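PDB 1DYS: endoglucanase from Humicola insolens, which hydrolyses internal beta-1,4-glucosidic bonds of cellulose as a family 6 endoglucanase and so takes part in recycling plant biomass. Local coordinates for residues 88-98 with 151-162; 65-73 with 125-133. All blocks are in the same frame, centred on the assembly; numbering follows the deposited sequence.

Contact 1 (88-98 with 151-162); sequences LPDRDCSAGES and FCRNARGPQQEA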
loop_
_atom_site.group_PDB
_atom_site.type_symbol
_atom_site.label_atom_id
_atom_site.label_comp_id
_atom_site.label_asym_id
_atom_site.label_seq_id
_atom_site.Cartn_x
_atom_site.Cartn_y
_atom_site.Cartn_z
ATOM N N LEU A 88 -3.384 10.555 -7.977
ATOM C CA LEU A 88 -4.567 10.654 -8.842
ATOM C C LEU A 88 -5.653 9.675 -8.481
ATOM O O LEU A 88 -5.457 8.510 -8.095
ATOM C CB LEU A 88 -4.084 10.283 -10.279
ATOM C CG LEU A 88 -4.933 10.766 -11.456
ATOM C CD1 LEU A 88 -4.940 12.288 -11.516
ATOM C CD2 LEU A 88 -4.385 10.169 -12.753
ATOM N N PRO A 89 -6.894 10.125 -8.570
ATOM C CA PRO A 89 -8.004 9.200 -8.359
ATOM C C PRO A 89 -7.953 8.149 -9.454
ATOM O O PRO A 89 -7.645 8.407 -10.642
ATOM C CB PRO A 89 -9.303 10.026 -8.452
ATOM C CG PRO A 89 -8.773 11.412 -8.343
ATOM C CD PRO A 89 -7.347 11.471 -8.880
ATOM N N ASP A 90 -8.154 6.886 -9.099
ATOM C CA ASP A 90 -8.078 5.744 -9.997
ATOM C C ASP A 90 -6.696 5.633 -10.648
ATOM O O ASP A 90 -6.523 5.303 -11.839
ATOM C CB ASP A 90 -9.151 5.813 -11.098
ATOM C CG ASP A 90 -10.539 5.530 -10.539
ATOM O OD1 ASP A 90 -10.650 5.396 -9.298
ATOM O OD2 ASP A 90 -11.498 5.462 -11.349
ATOM N N ARG A 91 -5.703 5.967 -9.843
ATOM C CA ARG A 91 -4.283 5.934 -10.174
ATOM C C ARG A 91 -3.864 4.643 -10.856
ATOM O O ARG A 91 -4.362 3.571 -10.513
ATOM C CB ARG A 91 -3.508 6.024 -8.842
ATOM C CG ARG A 91 -2.120 6.655 -8.988
ATOM C CD ARG A 91 -1.553 7.044 -7.630
ATOM N NE ARG A 91 -1.178 5.851 -6.832
ATOM C CZ ARG A 91 -0.615 6.002 -5.633
ATOM N NH1 ARG A 91 -0.333 7.163 -5.040
ATOM N NH2 ARG A 91 -0.328 4.852 -4.967
ATOM N N ASP A 92 -3.028 4.763 -11.922
ATOM C CA ASP A 92 -2.582 3.595 -12.671
ATOM C C ASP A 92 -3.773 2.749 -13.126
ATOM O O ASP A 92 -3.855 1.547 -12.903
ATOM C CB ASP A 92 -1.635 2.723 -11.844
ATOM C CG ASP A 92 -0.374 3.479 -11.470
ATOM O OD1 ASP A 92 0.383 3.768 -12.427
ATOM O OD2 ASP A 92 -0.095 3.817 -10.294
ATOM N N CYS A 93 -4.649 3.409 -13.920
ATOM C CA CYS A 93 -5.936 2.759 -14.209
ATOM C C CYS A 93 -5.825 1.455 -14.948
ATOM O O CYS A 93 -6.697 0.563 -14.908
ATOM C CB CYS A 93 -6.877 3.751 -14.916
ATOM S SG CYS A 93 -6.351 4.214 -16.576
ATOM N N SER A 94 -4.758 1.227 -15.737
ATOM C CA SER A 94 -4.626 0.017 -16.528
ATOM C C SER A 94 -4.601 -1.248 -15.701
ATOM O O SER A 94 -4.975 -2.288 -16.268
ATOM C CB SER A 94 -3.429 0.065 -17.473
ATOM O OG SER A 94 -3.664 1.009 -18.518
ATOM N N ALA A 95 -4.346 -1.193 -14.394
ATOM C CA ALA A 95 -4.381 -2.372 -13.550
ATOM C C ALA A 95 -5.803 -2.650 -13.066
ATOM O O ALA A 95 -6.048 -3.732 -12.535
ATOM C CB ALA A 95 -3.403 -2.163 -12.411
ATOM N N GLY A 96 -6.747 -1.733 -13.319
ATOM C CA GLY A 96 -8.147 -2.031 -13.038
ATOM C C GLY A 96 -8.762 -1.505 -11.773
ATOM O O GLY A 96 -9.979 -1.586 -11.576
ATOM N N GLU A 97 -7.948 -0.835 -10.954
ATOM C CA GLU A 97 -8.425 -0.257 -9.691
ATOM C C GLU A 97 -7.386 0.783 -9.275
ATOM O O GLU A 97 -6.210 0.534 -9.552
ATOM C CB GLU A 97 -8.512 -1.363 -8.620
ATOM C CG GLU A 97 -8.763 -0.831 -7.213
ATOM C CD GLU A 97 -8.677 -1.898 -6.147
ATOM O OE1 GLU A 97 -7.974 -2.911 -6.338
ATOM O OE2 GLU A 97 -9.306 -1.685 -5.081
ATOM N N SER A 98 -7.740 1.895 -8.637
ATOM C CA SER A 98 -6.673 2.814 -8.193
ATOM C C SER A 98 -5.574 2.061 -7.430
ATOM O O SER A 98 -5.856 1.262 -6.567
ATOM C CB SER A 98 -7.250 3.851 -7.230
ATOM O OG SER A 98 -6.275 4.820 -6.889
ATOM N N PHE A 151 -12.427 0.392 -17.402
ATOM C CA PHE A 151 -12.050 1.158 -16.228
ATOM C C PHE A 151 -11.277 2.426 -16.551
ATOM O O PHE A 151 -11.576 3.486 -15.994
ATOM C CB PHE A 151 -11.284 0.228 -15.283
ATOM C CG PHE A 151 -11.009 0.928 -13.958
ATOM C CD1 PHE A 151 -12.001 1.138 -13.038
ATOM C CD2 PHE A 151 -9.728 1.370 -13.678
ATOM C CE1 PHE A 151 -11.757 1.759 -11.840
ATOM C CE2 PHE A 151 -9.449 1.982 -12.472
ATOM C CZ PHE A 151 -10.467 2.202 -11.559
ATOM N N CYS A 152 -10.245 2.370 -17.376
ATOM C CA CYS A 152 -9.507 3.581 -17.752
ATOM C C CYS A 152 -10.330 4.597 -18.546
ATOM O O CYS A 152 -10.232 5.824 -18.349
ATOM C CB CYS A 152 -8.318 3.266 -18.675
ATOM S SG CYS A 152 -6.888 2.643 -17.752
ATOM N N ARG A 153 -11.132 4.050 -19.455
ATOM C CA ARG A 153 -11.961 4.919 -20.307
ATOM C C ARG A 153 -12.958 5.699 -19.478
ATOM O O ARG A 153 -13.257 6.882 -19.712
ATOM C CB ARG A 153 -12.649 4.050 -21.381
ATOM C CG ARG A 153 -11.691 3.562 -22.457
ATOM C CD ARG A 153 -12.420 3.016 -23.690
ATOM N NE ARG A 153 -13.027 1.703 -23.476
ATOM C CZ ARG A 153 -14.358 1.538 -23.416
ATOM N NH1 ARG A 153 -15.179 2.564 -23.569
ATOM N NH2 ARG A 153 -14.781 0.309 -23.199
ATOM N N ASN A 154 -13.458 5.074 -18.413
ATOM C CA ASN A 154 -14.343 5.686 -17.461
ATOM C C ASN A 154 -13.672 6.752 -16.603
ATOM O O ASN A 154 -14.383 7.543 -15.999
ATOM C CB ASN A 154 -14.892 4.631 -16.479
ATOM C CG ASN A 154 -16.347 4.362 -16.793
ATOM O OD1 ASN A 154 -17.190 5.224 -16.532
ATOM N ND2 ASN A 154 -16.609 3.188 -17.342
ATOM N N ALA A 155 -12.370 6.672 -16.434
ATOM C CA ALA A 155 -11.601 7.580 -15.600
ATOM C C ALA A 155 -10.962 8.748 -16.344
ATOM O O ALA A 155 -10.536 9.747 -15.772
ATOM C CB ALA A 155 -10.456 6.741 -14.992
ATOM N N ARG A 156 -10.896 8.607 -17.668
ATOM C CA ARG A 156 -10.199 9.542 -18.549
ATOM C C ARG A 156 -10.571 10.991 -18.294
ATOM O O ARG A 156 -9.718 11.833 -17.949
ATOM C CB ARG A 156 -10.451 9.151 -20.015
ATOM C CG ARG A 156 -9.826 10.095 -21.058
ATOM C CD ARG A 156 -9.894 9.547 -22.452
ATOM N NE ARG A 156 -8.994 9.919 -23.506
ATOM C CZ ARG A 156 -7.781 10.417 -23.541
ATOM N NH1 ARG A 156 -7.170 10.694 -22.401
ATOM N NH2 ARG A 156 -7.175 10.681 -24.694
ATOM N N GLY A 157 -11.842 11.339 -18.454
ATOM C CA GLY A 157 -12.385 12.676 -18.269
ATOM C C GLY A 157 -11.975 13.368 -16.990
ATOM O O GLY A 157 -11.280 14.393 -16.894
ATOM N N PRO A 158 -12.365 12.774 -15.854
ATOM C CA PRO A 158 -12.052 13.275 -14.533
ATOM C C PRO A 158 -10.543 13.302 -14.300
ATOM O O PRO A 158 -10.015 14.214 -13.625
ATOM C CB PRO A 158 -12.756 12.316 -13.544
ATOM C CG PRO A 158 -13.887 11.780 -14.417
ATOM C CD PRO A 158 -13.267 11.620 -15.804
ATOM N N GLN A 159 -9.805 12.355 -14.861
ATOM C CA GLN A 159 -8.346 12.392 -14.591
ATOM C C GLN A 159 -7.703 13.576 -15.291
ATOM O O GLN A 159 -6.808 14.243 -14.743
ATOM C CB GLN A 159 -7.660 11.073 -14.906
ATOM C CG GLN A 159 -7.954 9.950 -13.926
ATOM C CD GLN A 159 -7.198 8.693 -14.333
ATOM O OE1 GLN A 159 -6.835 8.507 -15.480
ATOM N NE2 GLN A 159 -6.946 7.823 -13.370
ATOM N N GLN A 160 -8.185 13.928 -16.481
ATOM C CA GLN A 160 -7.661 15.103 -17.182
ATOM C C GLN A 160 -7.972 16.359 -16.394
ATOM O O GLN A 160 -7.147 17.258 -16.212
ATOM C CB GLN A 160 -8.195 15.232 -18.598
ATOM C CG GLN A 160 -7.756 14.120 -19.553
ATOM C CD GLN A 160 -8.414 14.291 -20.911
ATOM O OE1 GLN A 160 -9.360 15.066 -21.060
ATOM N NE2 GLN A 160 -7.977 13.581 -21.939
ATOM N N GLU A 161 -9.200 16.428 -15.846
ATOM C CA GLU A 161 -9.588 17.545 -15.004
ATOM C C GLU A 161 -8.738 17.593 -13.731
ATOM O O GLU A 161 -8.323 18.671 -13.301
ATOM C CB GLU A 161 -11.078 17.456 -14.630
ATOM C CG GLU A 161 -11.492 18.556 -13.660
ATOM C CD GLU A 161 -12.987 18.600 -13.402
ATOM O OE1 GLU A 161 -13.741 17.980 -14.182
ATOM O OE2 GLU A 161 -13.416 19.264 -12.433
ATOM N N ALA A 162 -8.436 16.421 -13.147
ATOM C CA ALA A 162 -7.599 16.404 -11.956
ATOM C C ALA A 162 -6.200 16.963 -12.209
ATOM O O ALA A 162 -5.689 17.750 -11.406
ATOM C CB ALA A 162 -7.417 14.995 -11.390
HETATM O O HOH W 1 -12.878 4.411 -13.547
HETATM O O HOH W 2 -4.473 6.144 -14.666
#

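Contact 2 (65-73 with 125-133); sequences AIQNARAAK and KAASDVQFA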
loop_
_atom_site.group_PDB
_atom_site.type_symbol
_atom_site.label_atom_id
_atom_site.label_comp_id
_atom_site.label_asym_id
_atom_site.label_seq_id
_atom_site.Cartn_x
_atom_site.Cartn_y
_atom_site.Cartn_z
ATOM N N ALA A 65 11.022 17.956 3.424
ATOM C CA ALA A 65 11.887 18.396 2.324
ATOM C C ALA A 65 12.238 19.882 2.440
ATOM O O ALA A 65 13.376 20.333 2.234
ATOM C CB ALA A 65 11.259 18.073 0.956
ATOM N N ILE A 66 11.235 20.691 2.771
ATOM C CA ILE A 66 11.456 22.143 2.908
ATOM C C ILE A 66 12.410 22.428 4.054
ATOM O O ILE A 66 13.248 23.324 3.927
ATOM C CB ILE A 66 10.103 22.838 3.123
ATOM C CG1 ILE A 66 9.336 22.895 1.814
ATOM C CG2 ILE A 66 10.243 24.270 3.675
ATOM C CD1 ILE A 66 7.874 23.229 1.977
ATOM N N GLN A 67 12.307 21.749 5.177
ATOM C CA GLN A 67 13.220 21.909 6.307
ATOM C C GLN A 67 14.637 21.642 5.850
ATOM O O GLN A 67 15.609 22.383 6.027
ATOM C CB GLN A 67 12.839 20.999 7.482
ATOM C CG GLN A 67 13.994 20.917 8.487
ATOM C CD GLN A 67 13.618 20.256 9.797
ATOM O OE1 GLN A 67 12.469 20.297 10.231
ATOM N NE2 GLN A 67 14.589 19.641 10.459
ATOM N N ASN A 68 14.805 20.487 5.165
ATOM C CA ASN A 68 16.091 20.115 4.616
ATOM C C ASN A 68 16.617 21.124 3.606
ATOM O O ASN A 68 17.811 21.403 3.595
ATOM C CB ASN A 68 16.005 18.714 3.985
ATOM C CG ASN A 68 15.731 17.624 4.991
ATOM O OD1 ASN A 68 16.006 17.771 6.185
ATOM N ND2 ASN A 68 15.249 16.470 4.517
ATOM N N ALA A 69 15.761 21.676 2.746
ATOM C CA ALA A 69 16.154 22.649 1.752
ATOM C C ALA A 69 16.672 23.916 2.477
ATOM O O ALA A 69 17.737 24.394 2.133
ATOM C CB ALA A 69 15.068 23.042 0.767
ATOM N N ARG A 70 15.952 24.356 3.502
ATOM C CA ARG A 70 16.370 25.547 4.242
ATOM C C ARG A 70 17.653 25.326 5.029
ATOM O O ARG A 70 18.459 26.261 5.147
ATOM C CB ARG A 70 15.246 26.008 5.171
ATOM C CG ARG A 70 14.012 26.455 4.403
ATOM C CD ARG A 70 12.889 26.959 5.312
ATOM N NE ARG A 70 11.940 27.701 4.460
ATOM C CZ ARG A 70 10.636 27.708 4.675
ATOM N NH1 ARG A 70 10.149 27.084 5.733
ATOM N NH2 ARG A 70 9.866 28.391 3.811
ATOM N N ALA A 71 17.924 24.117 5.512
ATOM C CA ALA A 71 19.166 23.810 6.207
ATOM C C ALA A 71 20.347 23.770 5.239
ATOM O O ALA A 71 21.481 24.158 5.556
ATOM C CB ALA A 71 19.070 22.470 6.936
ATOM N N ALA A 72 20.101 23.300 4.022
ATOM C CA ALA A 72 21.125 23.204 2.997
ATOM C C ALA A 72 21.556 24.609 2.591
ATOM O O ALA A 72 22.719 24.968 2.506
ATOM C CB ALA A 72 20.630 22.414 1.790
ATOM N N LYS A 73 20.545 25.452 2.423
ATOM C CA LYS A 73 20.785 26.832 1.980
ATOM C C LYS A 73 21.473 27.618 3.082
ATOM O O LYS A 73 22.272 28.513 2.792
ATOM C CB LYS A 73 19.453 27.307 1.454
ATOM C CG LYS A 73 18.851 28.517 2.104
ATOM C CD LYS A 73 19.186 29.775 1.322
ATOM C CE LYS A 73 18.609 29.785 -0.083
ATOM N NZ LYS A 73 17.322 29.040 -0.192
ATOM N N LYS A 125 3.607 27.300 -1.965
ATOM C CA LYS A 125 3.496 28.762 -2.163
ATOM C C LYS A 125 3.962 29.477 -0.911
ATOM O O LYS A 125 4.474 30.602 -1.024
ATOM C CB LYS A 125 2.064 29.151 -2.555
ATOM C CG LYS A 125 1.718 28.750 -3.988
ATOM C CD LYS A 125 0.270 29.086 -4.359
ATOM C CE LYS A 125 0.071 28.761 -5.832
ATOM N NZ LYS A 125 -1.320 28.939 -6.278
ATOM N N ALA A 126 3.857 28.869 0.267
ATOM C CA ALA A 126 4.372 29.528 1.489
ATOM C C ALA A 126 5.885 29.543 1.476
ATOM O O ALA A 126 6.520 30.501 1.939
ATOM C CB ALA A 126 3.838 28.815 2.721
ATOM N N ALA A 127 6.507 28.512 0.892
ATOM C CA ALA A 127 7.970 28.444 0.890
ATOM C C ALA A 127 8.536 29.071 -0.362
ATOM O O ALA A 127 9.225 28.455 -1.191
ATOM C CB ALA A 127 8.403 26.973 1.031
ATOM N N SER A 128 8.298 30.370 -0.546
ATOM C CA SER A 128 8.713 31.158 -1.695
ATOM C C SER A 128 10.224 31.314 -1.875
ATOM O O SER A 128 10.685 31.687 -2.963
ATOM C CB SER A 128 8.075 32.554 -1.612
ATOM O OG SER A 128 8.381 33.246 -0.433
ATOM N N ASP A 129 10.976 31.018 -0.842
ATOM C CA ASP A 129 12.401 31.024 -0.722
ATOM C C ASP A 129 13.026 29.722 -1.238
ATOM O O ASP A 129 14.241 29.600 -1.364
ATOM C CB ASP A 129 12.813 31.172 0.750
ATOM C CG ASP A 129 12.309 30.120 1.701
ATOM O OD1 ASP A 129 11.109 29.747 1.647
ATOM O OD2 ASP A 129 13.022 29.612 2.593
ATOM N N VAL A 130 12.176 28.718 -1.460
ATOM C CA VAL A 130 12.703 27.435 -1.943
ATOM C C VAL A 130 12.343 27.158 -3.388
ATOM O O VAL A 130 11.214 27.386 -3.823
ATOM C CB VAL A 130 12.114 26.343 -1.018
ATOM C CG1 VAL A 130 12.537 24.940 -1.437
ATOM C CG2 VAL A 130 12.547 26.606 0.428
ATOM N N GLN A 131 13.315 26.593 -4.145
ATOM C CA GLN A 131 12.959 26.236 -5.519
ATOM C C GLN A 131 12.447 24.790 -5.586
ATOM O O GLN A 131 13.119 23.950 -4.971
ATOM C CB GLN A 131 14.195 26.375 -6.454
ATOM C CG GLN A 131 14.595 27.865 -6.517
ATOM C CD GLN A 131 13.689 28.693 -7.401
ATOM O OE1 GLN A 131 13.259 28.277 -8.481
ATOM N NE2 GLN A 131 13.345 29.895 -6.927
ATOM N N PHE A 132 11.385 24.540 -6.343
ATOM C CA PHE A 132 10.845 23.195 -6.427
ATOM C C PHE A 132 10.728 22.709 -7.862
ATOM O O PHE A 132 10.325 23.444 -8.767
ATOM C CB PHE A 132 9.402 23.165 -5.856
ATOM C CG PHE A 132 9.273 23.472 -4.392
ATOM C CD1 PHE A 132 9.436 22.526 -3.391
ATOM C CD2 PHE A 132 9.068 24.792 -3.990
ATOM C CE1 PHE A 132 9.332 22.861 -2.073
ATOM C CE2 PHE A 132 9.006 25.134 -2.654
ATOM C CZ PHE A 132 9.101 24.167 -1.665
ATOM N N ALA A 133 11.073 21.435 -8.052
ATOM C CA ALA A 133 10.789 20.743 -9.292
ATOM C C ALA A 133 9.732 19.661 -8.960
ATOM O O ALA A 133 10.021 18.807 -8.124
ATOM C CB ALA A 133 11.948 19.986 -9.913
HETATM O O HOH W 3 16.184 29.158 -3.311
#

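Contact 1 (88-98 with 151-162)
Cys93 and Cys152 meet in a disulfide, SG to SG 2.0 Å, that ties the loop 88-98 covalently to helix 150-169. Cys93 turns SG between its backbone N and carbonyl carbon (chi1 68°), bringing the sulfur onto the helix. Beside the bridge, Phe151 lies flat against the loop: Gly96 O sits over the centre of one ring face, 3.4 Å above the plane, while Cys93 O comes to the edge, 3.4 Å from Phe151 CD2. A bulky flat ring suits a place where it must cover bare backbone. Gly96, with phi 100°, takes a backbone shape at which a CB would press on the carbonyl O of the preceding residue, so glycine suits it. On the opposite face, offset toward the rim, a water donates to both Asp90 OD2 and Phe151 O. Farther along the helix, extended Gln159 reaches in, and its NE2 gives Pro89 O an almost straight bond (2.9 Å, 174°) in the carbonyl plane. The Leu88 side chain crosses that of Gln159 at about a right angle, its CD2 3.5 Å from Gln159 NE2, and lays CD1 on the CB of small Ala162. In the second shell, Leu104 N holds Asp90 OD1, and Tyr86 and Ser99 bond Asp92 OD2. Asp92 is probably a catalytic proton donor, so this disulfide-pinned loop would form part of the catalytic cleft of the family 6 alpha/beta barrel.

Contact 2 (65-73 with 125-133)
The connection from helix 108-126 to strand 132-136 packs here against a neighbouring helix of the alpha/beta barrel: the chain leaves helix 108-126 through an inverse gamma turn centred on Ala127, continues in a type I turn from Ala127 to Val130, and enters strand 132-136, all beside helix 60-74. At the rim, Arg70 grips Asp129 side-on with two nitrogens. Arg70 NH2 meets Asp129 OD1 at 2.8 Å in a nearly straight bond (178°), Arg70 NE meets Asp129 OD2 at 2.9 Å, and each oxygen uses its syn lone pair. The guanidinium and carboxylate planes are only 23° apart, so the paired bonds fix the rotation of both groups. Arginine suits the place because its chain, extended from CG to NE, spans the gap from the helix; Asp129 answers with CG set between its backbone N and carbonyl carbon (chi1 58°). Ile66 CG2 lies over one face of the Arg70 guanidinium, toward its rim, 3.5 Å above the plane, and would limit its tilt that way. One turn on, Lys73 curls back so that NZ makes a weak bond to Asp129 O, which also accepts from a water.

Beneath the charges the contact is apolar. Ile66 crosses Phe132 at about a right angle, its CG1 meeting the ring edge 3.7 Å from Phe132 CZ, while its CD1 rests on Ala127 CB at 3.9 Å. Ala69 CB touches Val130 CG1, also at 3.9 Å; the small alanine lets the helix come close to the branched valine. That same CG1 lies over one face of the Phe132 ring, toward its rim. Inward, Val81 of strand 79-85 touches Ala65, Ala69, Val130 and Phe132, and strand 132-136 runs parallel to it, with strand 175-180 as its other neighbour.

Contacts 1 and 2 lie at different places on one barrel, their centres about 32 Å apart and their nearest atoms about 13 Å apart, without touching. Along the chain their segments alternate, and two strands connect them. Strand 79-85 follows helix 60-74 of contact 2 and leads to the loop 88-98 of contact 1; strand 132-136 follows the turn of contact 2 and leads to Asp139, probably a second proton donor, before helix 150-169 of contact 1. Contact 1 thus belongs to the catalytic side, with Ser94 about 5 Å from the probable substrate-binding Trp186 between side chains, whereas contact 2 lies away from the catalytic and substrate-binding residues.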